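Local coordinates for protein aldose 1-epimerase (Caenorhabditis elegans, PDB 1LUR) that probably interconverts the alpha and beta anomers of aldose sugars, as an aldose 1-epimerase (galactose mutarotase), at residues 13-18 and 27-32; 52-57 and 288-293; 68-73 and 168-173; 121-126 and 142-147; 151-156 and 331-336. One frame throughout, in Å; residues are numbered along the deposited sequence.

Contact 1 (13-18 and 27-32); sequences GFIEIA and LLPFGA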
# COMPACT_ATOMS: atom_id res chain seq x y z
N GLY A 13 12.88 12.95 11.39
CA GLY A 13 13.52 11.79 12.00
C GLY A 13 12.62 10.59 12.15
O GLY A 13 11.40 10.71 12.29
N PHE A 14 13.23 9.40 12.12
CA PHE A 14 12.48 8.16 12.26
C PHE A 14 11.76 8.15 13.60
O PHE A 14 12.28 8.62 14.61
CB PHE A 14 13.42 6.96 12.18
CG PHE A 14 13.96 6.70 10.80
CD1 PHE A 14 13.12 6.33 9.76
CD2 PHE A 14 15.33 6.81 10.55
CE1 PHE A 14 13.62 6.08 8.48
CE2 PHE A 14 15.84 6.56 9.27
CZ PHE A 14 14.99 6.19 8.24
N ILE A 15 10.54 7.61 13.60
CA ILE A 15 9.75 7.53 14.82
C ILE A 15 9.48 6.05 15.06
O ILE A 15 9.03 5.34 14.15
CB ILE A 15 8.41 8.27 14.67
CG1 ILE A 15 8.67 9.73 14.31
CG2 ILE A 15 7.62 8.16 15.96
CD1 ILE A 15 7.40 10.55 14.11
N GLU A 16 9.75 5.58 16.26
CA GLU A 16 9.53 4.18 16.59
C GLU A 16 8.39 3.92 17.55
O GLU A 16 8.15 4.70 18.48
CB GLU A 16 10.81 3.56 17.16
CG GLU A 16 11.80 3.06 16.11
CD GLU A 16 13.04 2.44 16.73
OE1 GLU A 16 12.90 1.58 17.64
OE2 GLU A 16 14.16 2.80 16.31
N ILE A 17 7.67 2.84 17.30
CA ILE A 17 6.54 2.43 18.14
C ILE A 17 6.70 0.94 18.31
O ILE A 17 7.32 0.27 17.48
CB ILE A 17 5.17 2.73 17.49
CG1 ILE A 17 5.01 1.95 16.19
CG2 ILE A 17 5.02 4.22 17.26
CD1 ILE A 17 3.62 2.06 15.60
N ALA A 18 6.16 0.39 19.39
CA ALA A 18 6.29 -1.04 19.62
C ALA A 18 5.38 -1.56 20.72
O ALA A 18 4.90 -0.80 21.55
CB ALA A 18 7.74 -1.38 19.95
N LEU A 27 8.38 4.61 11.70
CA LEU A 27 7.72 5.48 10.73
C LEU A 27 8.55 6.72 10.41
O LEU A 27 9.46 7.08 11.16
CB LEU A 27 6.35 5.91 11.26
CG LEU A 27 5.37 4.80 11.64
CD1 LEU A 27 5.28 3.79 10.51
CD2 LEU A 27 5.83 4.11 12.93
N LEU A 28 8.21 7.37 9.31
CA LEU A 28 8.91 8.57 8.86
C LEU A 28 7.86 9.59 8.43
O LEU A 28 7.00 9.30 7.60
CB LEU A 28 9.83 8.23 7.69
CG LEU A 28 10.80 9.30 7.18
CD1 LEU A 28 11.81 9.66 8.27
CD2 LEU A 28 11.52 8.77 5.94
N PRO A 29 7.91 10.81 9.00
CA PRO A 29 6.96 11.87 8.67
C PRO A 29 6.86 12.10 7.17
O PRO A 29 5.78 12.39 6.64
CB PRO A 29 7.54 13.08 9.39
CG PRO A 29 8.18 12.47 10.60
CD PRO A 29 8.88 11.27 10.01
N PHE A 30 7.99 11.97 6.47
CA PHE A 30 8.01 12.16 5.03
C PHE A 30 7.23 11.04 4.36
O PHE A 30 7.60 9.87 4.43
CB PHE A 30 9.44 12.17 4.50
CG PHE A 30 9.52 12.38 3.02
CD1 PHE A 30 9.17 13.60 2.45
CD2 PHE A 30 9.93 11.34 2.19
CE1 PHE A 30 9.22 13.79 1.07
CE2 PHE A 30 9.98 11.52 0.81
CZ PHE A 30 9.63 12.74 0.25
N GLY A 31 6.14 11.43 3.70
CA GLY A 31 5.31 10.46 3.02
C GLY A 31 4.58 9.53 3.98
O GLY A 31 4.04 8.51 3.55
N ALA A 32 4.55 9.89 5.26
CA ALA A 32 3.88 9.07 6.28
C ALA A 32 4.23 7.62 5.97
O ALA A 32 3.35 6.75 5.86
CB ALA A 32 2.37 9.28 6.23
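Ile-15 and Leu-27 pair in the beta hairpin formed by strands 15-18 and 24-28, at one edge of a four-stranded antiparallel sheet. Backbone bonding is concentrated here, in a single hydrogen-bonded pair. Ile-15 N donates to Leu-27 O at 2.7 Å, and Leu-27 N returns a bond to Ile-15 O at 2.6 Å, both close to straight. Leu-27 O also receives a CA-H...O contact from Phe-14 CA at 3.4 Å. Beyond the pair the second strand gives way to a type II turn from Pro-29 to Ala-32, closed by Ala-32 N on Pro-29 O, with Gly-31 at the third position supplying the positive phi.

The apolar contacts fall on two sides. On the side of Ile-15 and Leu-27, which packs onto Val-122 and Phe-124 of strand 121-129, the CD2 branch of Leu-27 meets Ile-17 CG1 at 4.0 Å, the two side chains crossing at about a right angle. A chi1 of 62° sets Ile-17 CG1 between its own backbone N and carbonyl carbon and brings it to that methyl. Ile-15 extends its CD1 to Pro-29 CG at 4.1 Å. On the other side, Phe-14 CD1 lies 3.9 Å from Leu-28 CD1, and both residues pack against Ile-56 of helix 56-61. The proline ring also meets the first segment's backbone, with Pro-29 CD 3.4 Å from Gly-13 O.

Contact 2 (52-57 and 288-293); sequences GFDTID and GKKGEH
Asp-54 turns its carboxylate onto the backbone of Lys-289 and Lys-290, tying the loop that leads into helix 56-61 to the turn between strands 286-287 and 293-294. Thr-55, the next residue, is the N-cap of that helix. With Asp-54 CG anti to its carbonyl carbon (chi1 -64°), OD1 accepts from Lys-290 N at 2.9 Å, met on the syn side and 19° out of the carboxylate plane. The same N-H makes a weak second bond to Asp-54 OD2, which also lies 3.1 Å from Lys-289 CA. The ammonium group of Lys-290 stays beyond salt-bridge distance of this carboxylate.

Lys-289 runs alongside Gly-52. The Lys-289 chain is extended as far as CE, which comes within 3.4 Å of Gly-52 N, and a bend at chi4 then tucks NZ to 3.5 Å from Gly-52 CA. A side chain on Gly-52 would collide with that ammonium group. The main polar partner of NZ is Ala-35 O. A water that donates to Phe-53 O at 2.8 Å also accepts weakly from Lys-289 NZ. The backbones themselves are only weakly joined, through Lys-289 N and Gly-52 O, and Lys-289 N is also bonded to Tyr-294 OH.

Phe-53 starts off away from the turn and sets its ring edge-to-face with Phe-59, while its CD1 still lies 3.9 Å from Gly-288 CA.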
# COMPACT_ATOMS: atom_id res chain seq x y z
N GLY A 52 13.40 -1.01 2.51
CA GLY A 52 13.58 0.38 2.90
C GLY A 52 15.00 0.88 2.73
O GLY A 52 15.75 0.39 1.89
N PHE A 53 15.36 1.88 3.53
CA PHE A 53 16.69 2.47 3.47
C PHE A 53 17.19 2.76 4.87
O PHE A 53 16.40 3.01 5.78
CB PHE A 53 16.64 3.76 2.64
CG PHE A 53 16.07 3.56 1.27
CD1 PHE A 53 16.78 2.85 0.30
CD2 PHE A 53 14.81 4.05 0.94
CE1 PHE A 53 16.25 2.62 -0.96
CE2 PHE A 53 14.26 3.84 -0.32
CZ PHE A 53 14.98 3.12 -1.28
N ASP A 54 18.50 2.74 5.04
CA ASP A 54 19.11 3.00 6.34
C ASP A 54 19.11 4.49 6.71
O ASP A 54 19.23 4.83 7.88
CB ASP A 54 20.53 2.42 6.38
CG ASP A 54 20.55 0.90 6.25
OD1 ASP A 54 21.64 0.33 6.02
OD2 ASP A 54 19.48 0.26 6.37
N THR A 55 18.97 5.36 5.72
CA THR A 55 18.97 6.80 5.99
C THR A 55 17.68 7.50 5.53
O THR A 55 16.99 7.02 4.63
CB THR A 55 20.15 7.51 5.30
OG1 THR A 55 19.91 7.59 3.89
CG2 THR A 55 21.44 6.74 5.54
N ILE A 56 17.39 8.64 6.14
CA ILE A 56 16.20 9.41 5.81
C ILE A 56 16.26 9.99 4.40
O ILE A 56 15.30 9.92 3.64
CB ILE A 56 16.01 10.59 6.79
CG1 ILE A 56 15.69 10.05 8.19
CG2 ILE A 56 14.91 11.51 6.30
CD1 ILE A 56 15.52 11.13 9.24
N ASP A 57 17.41 10.56 4.05
CA ASP A 57 17.56 11.14 2.72
C ASP A 57 17.30 10.13 1.61
O ASP A 57 16.72 10.47 0.58
CB ASP A 57 18.96 11.74 2.58
CG ASP A 57 18.98 12.94 1.64
OD1 ASP A 57 18.76 12.75 0.42
OD2 ASP A 57 19.19 14.07 2.13
N GLY A 288 19.08 -0.79 -0.86
CA GLY A 288 18.32 -0.69 0.37
C GLY A 288 19.07 -0.90 1.67
O GLY A 288 20.28 -0.68 1.75
N LYS A 289 18.34 -1.34 2.68
CA LYS A 289 18.89 -1.61 4.01
C LYS A 289 20.12 -2.51 3.96
O LYS A 289 20.24 -3.36 3.07
CB LYS A 289 17.82 -2.27 4.89
CG LYS A 289 16.49 -1.55 4.94
CD LYS A 289 15.47 -2.33 5.77
CE LYS A 289 14.11 -1.65 5.79
NZ LYS A 289 14.19 -0.27 6.33
N LYS A 290 21.02 -2.32 4.92
CA LYS A 290 22.26 -3.10 5.00
C LYS A 290 23.11 -2.90 3.75
O LYS A 290 24.07 -3.64 3.53
CB LYS A 290 21.93 -4.60 5.13
CG LYS A 290 21.00 -4.97 6.29
CD LYS A 290 21.76 -5.25 7.58
CE LYS A 290 22.38 -3.99 8.16
NZ LYS A 290 21.33 -2.98 8.51
N GLY A 291 22.76 -1.90 2.95
CA GLY A 291 23.52 -1.64 1.74
C GLY A 291 23.19 -2.69 0.70
O GLY A 291 23.85 -2.81 -0.34
N GLU A 292 22.14 -3.47 0.98
CA GLU A 292 21.68 -4.53 0.10
C GLU A 292 21.19 -4.00 -1.25
O GLU A 292 20.68 -2.88 -1.34
CB GLU A 292 20.55 -5.30 0.77
CG GLU A 292 20.16 -6.59 0.06
CD GLU A 292 18.93 -7.24 0.67
OE1 GLU A 292 18.74 -7.09 1.90
OE2 GLU A 292 18.18 -7.91 -0.06
N HIS A 293 21.34 -4.82 -2.28
CA HIS A 293 20.92 -4.47 -3.63
C HIS A 293 19.63 -5.19 -3.99
O HIS A 293 19.65 -6.37 -4.36
CB HIS A 293 22.01 -4.86 -4.63
CG HIS A 293 21.58 -4.81 -6.06
ND1 HIS A 293 22.17 -5.57 -7.05
CD2 HIS A 293 20.62 -4.08 -6.68
CE1 HIS A 293 21.59 -5.32 -8.21
NE2 HIS A 293 20.65 -4.42 -8.01
O HOH W 1 15.55 1.63 8.06

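Contact 3 (68-73 and 168-173); sequences KTVGRV and ALTNHA
Lys-68 O accepts a short, nearly straight bond from His-172 N at 2.7 Å, the first rung of an antiparallel pairing between strand 69-70 and the start of strand 170-175. Val-70 N continues it on Thr-170 O at 2.9 Å, whereas the return bond from Thr-170 N to Val-70 O is weak. A cis peptide between Gly-71 and Arg-72 then redirects the first chain, and Arg-72 O takes Ala-168 N at 2.8 Å. Gly-71 leaves room for Leu-169, whose CD2 lies 3.7 Å from Gly-71 CA. The Arg-72 guanidinium points elsewhere, to a salt bridge with Asp-133.

On one face Thr-69 and Asn-171 share a water, which donates to Thr-69 OG1 at 2.7 Å and accepts only weakly from Asn-171 ND2; Thr-69 OG1 is also bonded to Ala-32 O. Asn-171 OD1 closes an Asx turn with Ala-173 N, which approaches from above the amide plane. On the other face a chi1 of -162° places Thr-170 OG1 opposite the backbone N, bonded to Pro-304 O, and leaves CG2 to meet Val-70 CB. Val-70 also lies side by side with His-172, its CG2 3.9 Å from His-172 CB and at the edge of the imidazole.

The imidazole of His-172 meets the ring of His-101 and touches Glu-303, a grouping consistent with the histidine and glutamate cluster in the sugar-binding cleft of galactose mutarotases.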
# COMPACT_ATOMS: atom_id res chain seq x y z
N LYS A 68 5.55 4.05 1.54
CA LYS A 68 4.81 5.30 1.63
C LYS A 68 3.30 5.19 1.73
O LYS A 68 2.70 4.15 1.41
CB LYS A 68 5.10 6.18 0.41
CG LYS A 68 6.54 6.55 0.15
CD LYS A 68 6.62 7.34 -1.16
CE LYS A 68 8.03 7.82 -1.47
NZ LYS A 68 8.49 8.90 -0.54
N THR A 69 2.69 6.28 2.18
CA THR A 69 1.24 6.36 2.30
C THR A 69 1.02 7.07 0.95
O THR A 69 1.52 8.18 0.75
CB THR A 69 0.75 7.33 3.38
OG1 THR A 69 0.86 6.71 4.67
CG2 THR A 69 -0.71 7.71 3.12
N VAL A 70 0.30 6.42 0.03
CA VAL A 70 0.05 6.99 -1.28
C VAL A 70 -1.31 7.67 -1.45
O VAL A 70 -2.32 7.18 -0.95
CB VAL A 70 0.19 5.91 -2.38
CG1 VAL A 70 -0.17 6.48 -3.73
CG2 VAL A 70 1.61 5.35 -2.38
N GLY A 71 -1.30 8.80 -2.15
CA GLY A 71 -2.51 9.57 -2.41
C GLY A 71 -2.15 10.77 -3.29
O GLY A 71 -0.97 10.94 -3.60
N ARG A 72 -3.12 11.61 -3.65
CA ARG A 72 -4.51 11.47 -3.25
C ARG A 72 -5.28 10.35 -3.91
O ARG A 72 -6.37 9.99 -3.48
CB ARG A 72 -5.27 12.79 -3.43
CG ARG A 72 -4.94 13.82 -2.35
CD ARG A 72 -5.94 14.95 -2.34
NE ARG A 72 -5.68 15.94 -3.38
CZ ARG A 72 -6.57 16.82 -3.80
NH1 ARG A 72 -7.80 16.83 -3.28
NH2 ARG A 72 -6.24 17.70 -4.74
N VAL A 73 -4.72 9.80 -4.99
CA VAL A 73 -5.37 8.71 -5.68
C VAL A 73 -4.30 7.69 -5.99
O VAL A 73 -3.40 7.93 -6.80
CB VAL A 73 -6.05 9.16 -6.99
CG1 VAL A 73 -6.57 7.94 -7.74
CG2 VAL A 73 -7.19 10.11 -6.67
N ALA A 168 -8.41 8.27 -2.71
CA ALA A 168 -8.31 6.82 -2.66
C ALA A 168 -6.87 6.55 -2.28
O ALA A 168 -5.96 6.63 -3.11
CB ALA A 168 -8.64 6.23 -4.02
N LEU A 169 -6.65 6.24 -1.00
CA LEU A 169 -5.31 5.97 -0.51
C LEU A 169 -4.94 4.51 -0.39
O LEU A 169 -5.76 3.61 -0.62
CB LEU A 169 -5.15 6.60 0.87
CG LEU A 169 -5.76 7.99 1.11
CD1 LEU A 169 -5.70 8.32 2.60
CD2 LEU A 169 -5.01 9.03 0.30
N THR A 170 -3.69 4.29 -0.01
CA THR A 170 -3.13 2.96 0.21
C THR A 170 -1.77 3.11 0.89
O THR A 170 -1.29 4.23 1.07
CB THR A 170 -2.94 2.12 -1.07
OG1 THR A 170 -2.78 0.74 -0.69
CG2 THR A 170 -1.68 2.54 -1.85
N ASN A 171 -1.20 1.98 1.30
CA ASN A 171 0.10 1.94 1.96
C ASN A 171 0.96 1.15 0.98
O ASN A 171 0.57 0.06 0.56
CB ASN A 171 0.03 1.24 3.31
CG ASN A 171 1.40 1.04 3.91
OD1 ASN A 171 2.07 0.05 3.64
ND2 ASN A 171 1.84 2.00 4.71
N HIS A 172 2.12 1.68 0.63
CA HIS A 172 2.98 1.00 -0.32
C HIS A 172 4.19 0.24 0.23
O HIS A 172 5.27 0.28 -0.36
CB HIS A 172 3.45 2.02 -1.37
CG HIS A 172 3.65 1.43 -2.73
ND1 HIS A 172 4.60 0.47 -3.01
CD2 HIS A 172 3.00 1.67 -3.90
CE1 HIS A 172 4.52 0.13 -4.28
NE2 HIS A 172 3.57 0.85 -4.85
N ALA A 173 4.02 -0.46 1.34
CA ALA A 173 5.13 -1.21 1.92
C ALA A 173 5.41 -2.47 1.11
O ALA A 173 4.48 -3.17 0.70
CB ALA A 173 4.82 -1.58 3.37
O HOH W 2 -0.38 4.40 5.18

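Contact 4 (121-126 and 142-147); sequences SVSFSV and DVTYTV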
# COMPACT_ATOMS: atom_id res chain seq x y z
N SER A 121 1.92 4.09 19.17
CA SER A 121 1.14 4.68 18.08
C SER A 121 1.68 6.05 17.64
O SER A 121 2.34 6.74 18.41
CB SER A 121 -0.32 4.82 18.51
OG SER A 121 -1.13 5.39 17.50
N VAL A 122 1.39 6.42 16.40
CA VAL A 122 1.82 7.69 15.84
C VAL A 122 0.83 8.09 14.75
O VAL A 122 0.40 7.26 13.96
CB VAL A 122 3.25 7.61 15.24
CG1 VAL A 122 3.29 6.58 14.11
CG2 VAL A 122 3.68 8.98 14.72
N SER A 123 0.45 9.37 14.74
CA SER A 123 -0.49 9.86 13.74
C SER A 123 0.14 11.00 12.96
O SER A 123 0.85 11.83 13.52
CB SER A 123 -1.78 10.34 14.39
OG SER A 123 -2.45 9.28 15.07
N PHE A 124 -0.11 11.01 11.65
CA PHE A 124 0.42 12.04 10.76
C PHE A 124 -0.74 12.73 10.08
O PHE A 124 -1.79 12.13 9.87
CB PHE A 124 1.30 11.43 9.66
CG PHE A 124 2.47 10.65 10.17
CD1 PHE A 124 2.47 9.26 10.12
CD2 PHE A 124 3.59 11.30 10.67
CE1 PHE A 124 3.58 8.53 10.55
CE2 PHE A 124 4.70 10.59 11.11
CZ PHE A 124 4.70 9.20 11.05
N SER A 125 -0.57 14.00 9.74
CA SER A 125 -1.63 14.74 9.08
C SER A 125 -1.02 15.59 7.98
O SER A 125 0.14 15.96 8.05
CB SER A 125 -2.38 15.62 10.08
OG SER A 125 -3.52 16.21 9.46
N VAL A 126 -1.81 15.88 6.95
CA VAL A 126 -1.35 16.69 5.83
C VAL A 126 -2.54 17.19 5.04
O VAL A 126 -3.60 16.57 5.03
CB VAL A 126 -0.42 15.88 4.90
CG1 VAL A 126 -1.23 14.85 4.11
CG2 VAL A 126 0.33 16.82 3.96
N ASP A 142 -5.36 12.32 7.61
CA ASP A 142 -4.71 11.87 8.84
C ASP A 142 -4.53 10.36 8.76
O ASP A 142 -5.47 9.62 8.48
CB ASP A 142 -5.57 12.24 10.05
CG ASP A 142 -5.41 13.69 10.46
OD1 ASP A 142 -5.63 14.58 9.61
OD2 ASP A 142 -5.04 13.94 11.63
N VAL A 143 -3.30 9.91 8.99
CA VAL A 143 -2.96 8.50 8.96
C VAL A 143 -2.33 8.09 10.28
O VAL A 143 -1.43 8.76 10.79
CB VAL A 143 -1.97 8.20 7.82
CG1 VAL A 143 -1.34 6.82 8.01
CG2 VAL A 143 -2.69 8.27 6.48
N THR A 144 -2.80 6.97 10.83
CA THR A 144 -2.28 6.49 12.10
C THR A 144 -1.75 5.07 12.01
O THR A 144 -2.34 4.22 11.34
CB THR A 144 -3.36 6.52 13.21
OG1 THR A 144 -3.88 7.85 13.35
CG2 THR A 144 -2.77 6.07 14.56
N TYR A 145 -0.62 4.83 12.67
CA TYR A 145 0.01 3.52 12.70
C TYR A 145 -0.02 3.15 14.17
O TYR A 145 0.43 3.94 15.02
CB TYR A 145 1.46 3.56 12.23
CG TYR A 145 1.65 3.76 10.75
CD1 TYR A 145 1.83 5.04 10.22
CD2 TYR A 145 1.74 2.67 9.89
CE1 TYR A 145 2.11 5.22 8.86
CE2 TYR A 145 2.02 2.84 8.53
CZ TYR A 145 2.20 4.12 8.03
OH TYR A 145 2.52 4.30 6.70
N THR A 146 -0.54 1.98 14.48
CA THR A 146 -0.62 1.52 15.87
C THR A 146 -0.28 0.04 15.97
O THR A 146 -0.67 -0.75 15.11
CB THR A 146 -2.04 1.74 16.42
OG1 THR A 146 -2.38 3.13 16.36
CG2 THR A 146 -2.14 1.26 17.88
N VAL A 147 0.46 -0.33 17.00
CA VAL A 147 0.82 -1.72 17.21
C VAL A 147 0.16 -2.10 18.53
O VAL A 147 0.06 -1.26 19.43
CB VAL A 147 2.34 -1.92 17.33
CG1 VAL A 147 3.00 -1.77 15.97
CG2 VAL A 147 2.92 -0.91 18.33
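Phe-124 and Tyr-145 meet diagonally across a regular antiparallel pair, strands 121-129 and 138-147 of the large beta-sandwich sheet. Phe-124 CE1 lies 3.9 Å from Tyr-145 CD1, which sits in the plane of the phenylalanine ring at its edge, and the two side chains run at a slant to each other. Both residues point to the same face of the sheet; with CG anti to the carbonyl carbon (chi1 -59°) the Phe-124 ring reaches the Tyr-145 ring. Val-122 lies alongside Tyr-145 there, its CG1 4.0 Å from Tyr-145 CB. Leu-27 packs on all three residues, and the Tyr-145 hydroxyl is bonded to Ala-32 O. The backbones hold these side chains in register through two hydrogen-bonded pairs, with Phe-124 N on Val-143 O at 2.7 Å among the bonds.

Ser-121 opens the opposite, polar face. Its hydroxyl, carried anti to the backbone N (chi1 180°), is hydrogen-bonded to Thr-146 OG1 at 2.8 Å. Ser-123 OG and Thr-144 OG1 repeat the pairing at 2.7 Å. At the third step Ser-125 OG donates to Asp-142 OD1, also at 2.7 Å, coming from above the carboxylate plane; that oxygen also holds a salt bridge to Lys-140 NZ. With an alanine in place of Asp-142, Ser-125 OG is likely to lose its carboxylate acceptor and Lys-140 to be left without its opposite charge.

The pair is therefore two-sided: hydroxyl–hydroxyl pairs and one hydroxyl–carboxylate bond link the strands across one face, while aromatic and aliphatic groups bury the other against strand 24-28.

Contact 5 (151-156 and 331-336); sequences NQLIIE and IVYTFS
Leu-153 and Tyr-333 bond to each other through both peptide groups, with Leu-153 N 2.7 Å from Tyr-333 O, and Ile-155 with Ile-331 does the same one pair further along. Phe-335 N adds an almost straight bond to Asn-151 O at 3.0 Å. Strands 152-160 and 327-337 are thereby joined as antiparallel neighbours inside the large sheet.

On the Leu-153 face the tyrosine ring lies edge-on to the partner strand: Leu-153 O is in the ring plane, 3.4 Å from Tyr-333 CD1. Ile-155 crosses the same ring at a slant, its CD1 3.5 Å from Tyr-333 CE1. Phe-335 likewise turns an edge to its neighbour, with CE1 3.8 Å from Leu-153 CB in the plane of the ring. On the other face Gln-152 CG is anti to the carbonyl carbon (chi1 -54°) and the extended chain runs beside Thr-334. Gln-152 NE2 donates to Thr-334 OG1 at 3.1 Å, the acceptor 19° out of the amide plane. Gln-152 NE2 also lies 3.7 Å from Val-332 CG1.

Further out, Asn-148 ND2 donates to Gln-152 OE1, which with the NE2 bond to Thr-334 defines which way round the amide lies. A water accepts from Asn-151 ND2 and donates to Phe-335 O, while Asn-151 OD1 is bonded to Asn-19. The ring of Trp-175 meets that of Tyr-333. An alanine at Gln-152 removes the amide, which would probably leave Thr-334 OG1 without this donor, Asn-148 without its acceptor and Val-332 less covered.

The backbone bonds set the register; the buried face is apolar and aromatic, and the reverse adds an amide–hydroxyl bond between the strands.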
# COMPACT_ATOMS: atom_id res chain seq x y z
N ASN A 151 -0.14 -8.44 18.46
CA ASN A 151 0.89 -8.48 17.42
C ASN A 151 0.34 -7.99 16.09
O ASN A 151 0.65 -8.55 15.03
CB ASN A 151 1.46 -9.88 17.25
CG ASN A 151 2.37 -10.28 18.39
OD1 ASN A 151 3.15 -9.47 18.88
ND2 ASN A 151 2.28 -11.54 18.80
N GLN A 152 -0.46 -6.94 16.16
CA GLN A 152 -1.05 -6.37 14.96
C GLN A 152 -0.57 -4.95 14.71
O GLN A 152 -0.27 -4.20 15.64
CB GLN A 152 -2.57 -6.31 15.08
CG GLN A 152 -3.25 -7.62 15.41
CD GLN A 152 -4.75 -7.46 15.49
OE1 GLN A 152 -5.24 -6.53 16.14
NE2 GLN A 152 -5.49 -8.36 14.84
N LEU A 153 -0.47 -4.61 13.43
CA LEU A 153 -0.05 -3.28 13.02
C LEU A 153 -1.35 -2.79 12.39
O LEU A 153 -1.87 -3.40 11.45
CB LEU A 153 1.04 -3.32 11.95
CG LEU A 153 1.27 -1.97 11.26
CD1 LEU A 153 1.78 -0.94 12.27
CD2 LEU A 153 2.26 -2.13 10.12
N ILE A 154 -1.91 -1.72 12.95
CA ILE A 154 -3.14 -1.17 12.42
C ILE A 154 -2.88 0.16 11.73
O ILE A 154 -2.25 1.06 12.30
CB ILE A 154 -4.17 -0.93 13.55
CG1 ILE A 154 -4.58 -2.26 14.18
CG2 ILE A 154 -5.38 -0.18 13.00
CD1 ILE A 154 -5.47 -2.12 15.40
N ILE A 155 -3.34 0.26 10.48
CA ILE A 155 -3.15 1.48 9.72
C ILE A 155 -4.54 2.05 9.48
O ILE A 155 -5.40 1.39 8.91
CB ILE A 155 -2.51 1.26 8.33
CG1 ILE A 155 -1.13 0.62 8.45
CG2 ILE A 155 -2.38 2.61 7.61
CD1 ILE A 155 -0.42 0.45 7.11
N GLU A 156 -4.76 3.27 9.95
CA GLU A 156 -6.05 3.91 9.78
C GLU A 156 -5.86 5.06 8.81
O GLU A 156 -4.86 5.77 8.87
CB GLU A 156 -6.56 4.48 11.09
CG GLU A 156 -6.93 3.44 12.12
CD GLU A 156 -7.13 4.06 13.48
OE1 GLU A 156 -8.00 4.96 13.62
OE2 GLU A 156 -6.40 3.67 14.42
N ILE A 331 -6.54 -0.94 7.75
CA ILE A 331 -5.82 -2.12 7.31
C ILE A 331 -5.22 -2.72 8.57
O ILE A 331 -4.51 -2.03 9.30
CB ILE A 331 -4.66 -1.77 6.36
CG1 ILE A 331 -5.16 -0.92 5.19
CG2 ILE A 331 -4.03 -3.03 5.83
CD1 ILE A 331 -4.04 -0.38 4.30
N VAL A 332 -5.52 -3.99 8.84
CA VAL A 332 -4.98 -4.64 10.03
C VAL A 332 -4.03 -5.77 9.64
O VAL A 332 -4.45 -6.74 9.00
CB VAL A 332 -6.11 -5.21 10.92
CG1 VAL A 332 -5.50 -5.82 12.20
CG2 VAL A 332 -7.09 -4.11 11.27
N TYR A 333 -2.76 -5.62 10.00
CA TYR A 333 -1.75 -6.63 9.69
C TYR A 333 -1.48 -7.41 10.97
O TYR A 333 -1.12 -6.83 11.99
CB TYR A 333 -0.42 -6.00 9.25
CG TYR A 333 -0.49 -5.10 8.05
CD1 TYR A 333 -1.05 -3.83 8.13
CD2 TYR A 333 0.05 -5.50 6.82
CE1 TYR A 333 -1.08 -2.98 7.04
CE2 TYR A 333 0.03 -4.66 5.72
CZ TYR A 333 -0.54 -3.40 5.83
OH TYR A 333 -0.56 -2.56 4.74
N THR A 334 -1.67 -8.73 10.92
CA THR A 334 -1.43 -9.56 12.09
C THR A 334 -0.21 -10.42 11.81
O THR A 334 -0.16 -11.12 10.80
CB THR A 334 -2.62 -10.49 12.40
OG1 THR A 334 -3.78 -9.70 12.68
CG2 THR A 334 -2.30 -11.37 13.60
N PHE A 335 0.78 -10.36 12.70
CA PHE A 335 1.99 -11.14 12.54
C PHE A 335 1.98 -12.33 13.49
O PHE A 335 1.63 -12.20 14.66
CB PHE A 335 3.21 -10.25 12.80
CG PHE A 335 3.27 -9.03 11.93
CD1 PHE A 335 2.69 -7.84 12.35
CD2 PHE A 335 3.85 -9.10 10.67
CE1 PHE A 335 2.68 -6.72 11.52
CE2 PHE A 335 3.85 -7.98 9.83
CZ PHE A 335 3.26 -6.79 10.25
N SER A 336 2.35 -13.49 12.96
CA SER A 336 2.38 -14.72 13.75
C SER A 336 3.38 -15.70 13.17
O SER A 336 4.24 -15.34 12.36
CB SER A 336 1.00 -15.36 13.76
OG SER A 336 0.63 -15.76 12.44
O HOH W 3 1.01 -13.49 17.08

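In the fold
Contacts 4 and 5 belong to one sheet: strands 138-147 and 152-160 are neighbours, joined by Ile-154 N on Thr-146 O at 2.7 Å. Contact 1 packs over contact 4, their centres 9 Å apart, with Leu-27 CD1 3.6 Å from Tyr-145 CG. Contact 2 touches contact 1 through helix 56-61, where Phe-14 CE2 lies 3.7 Å from Ile-56 CG1, but lies about 24 Å from contact 5, centre to centre. Contact 3, which carries His-172, probably one of the active-site histidines, has its centre about 6 Å from the centre of the chain. It meets contact 5 where Asn-171 ND2 lies 3.6 Å from Ile-155 CD1, and contact 1 where Gly-31 O is 2.9 Å from Thr-69 N.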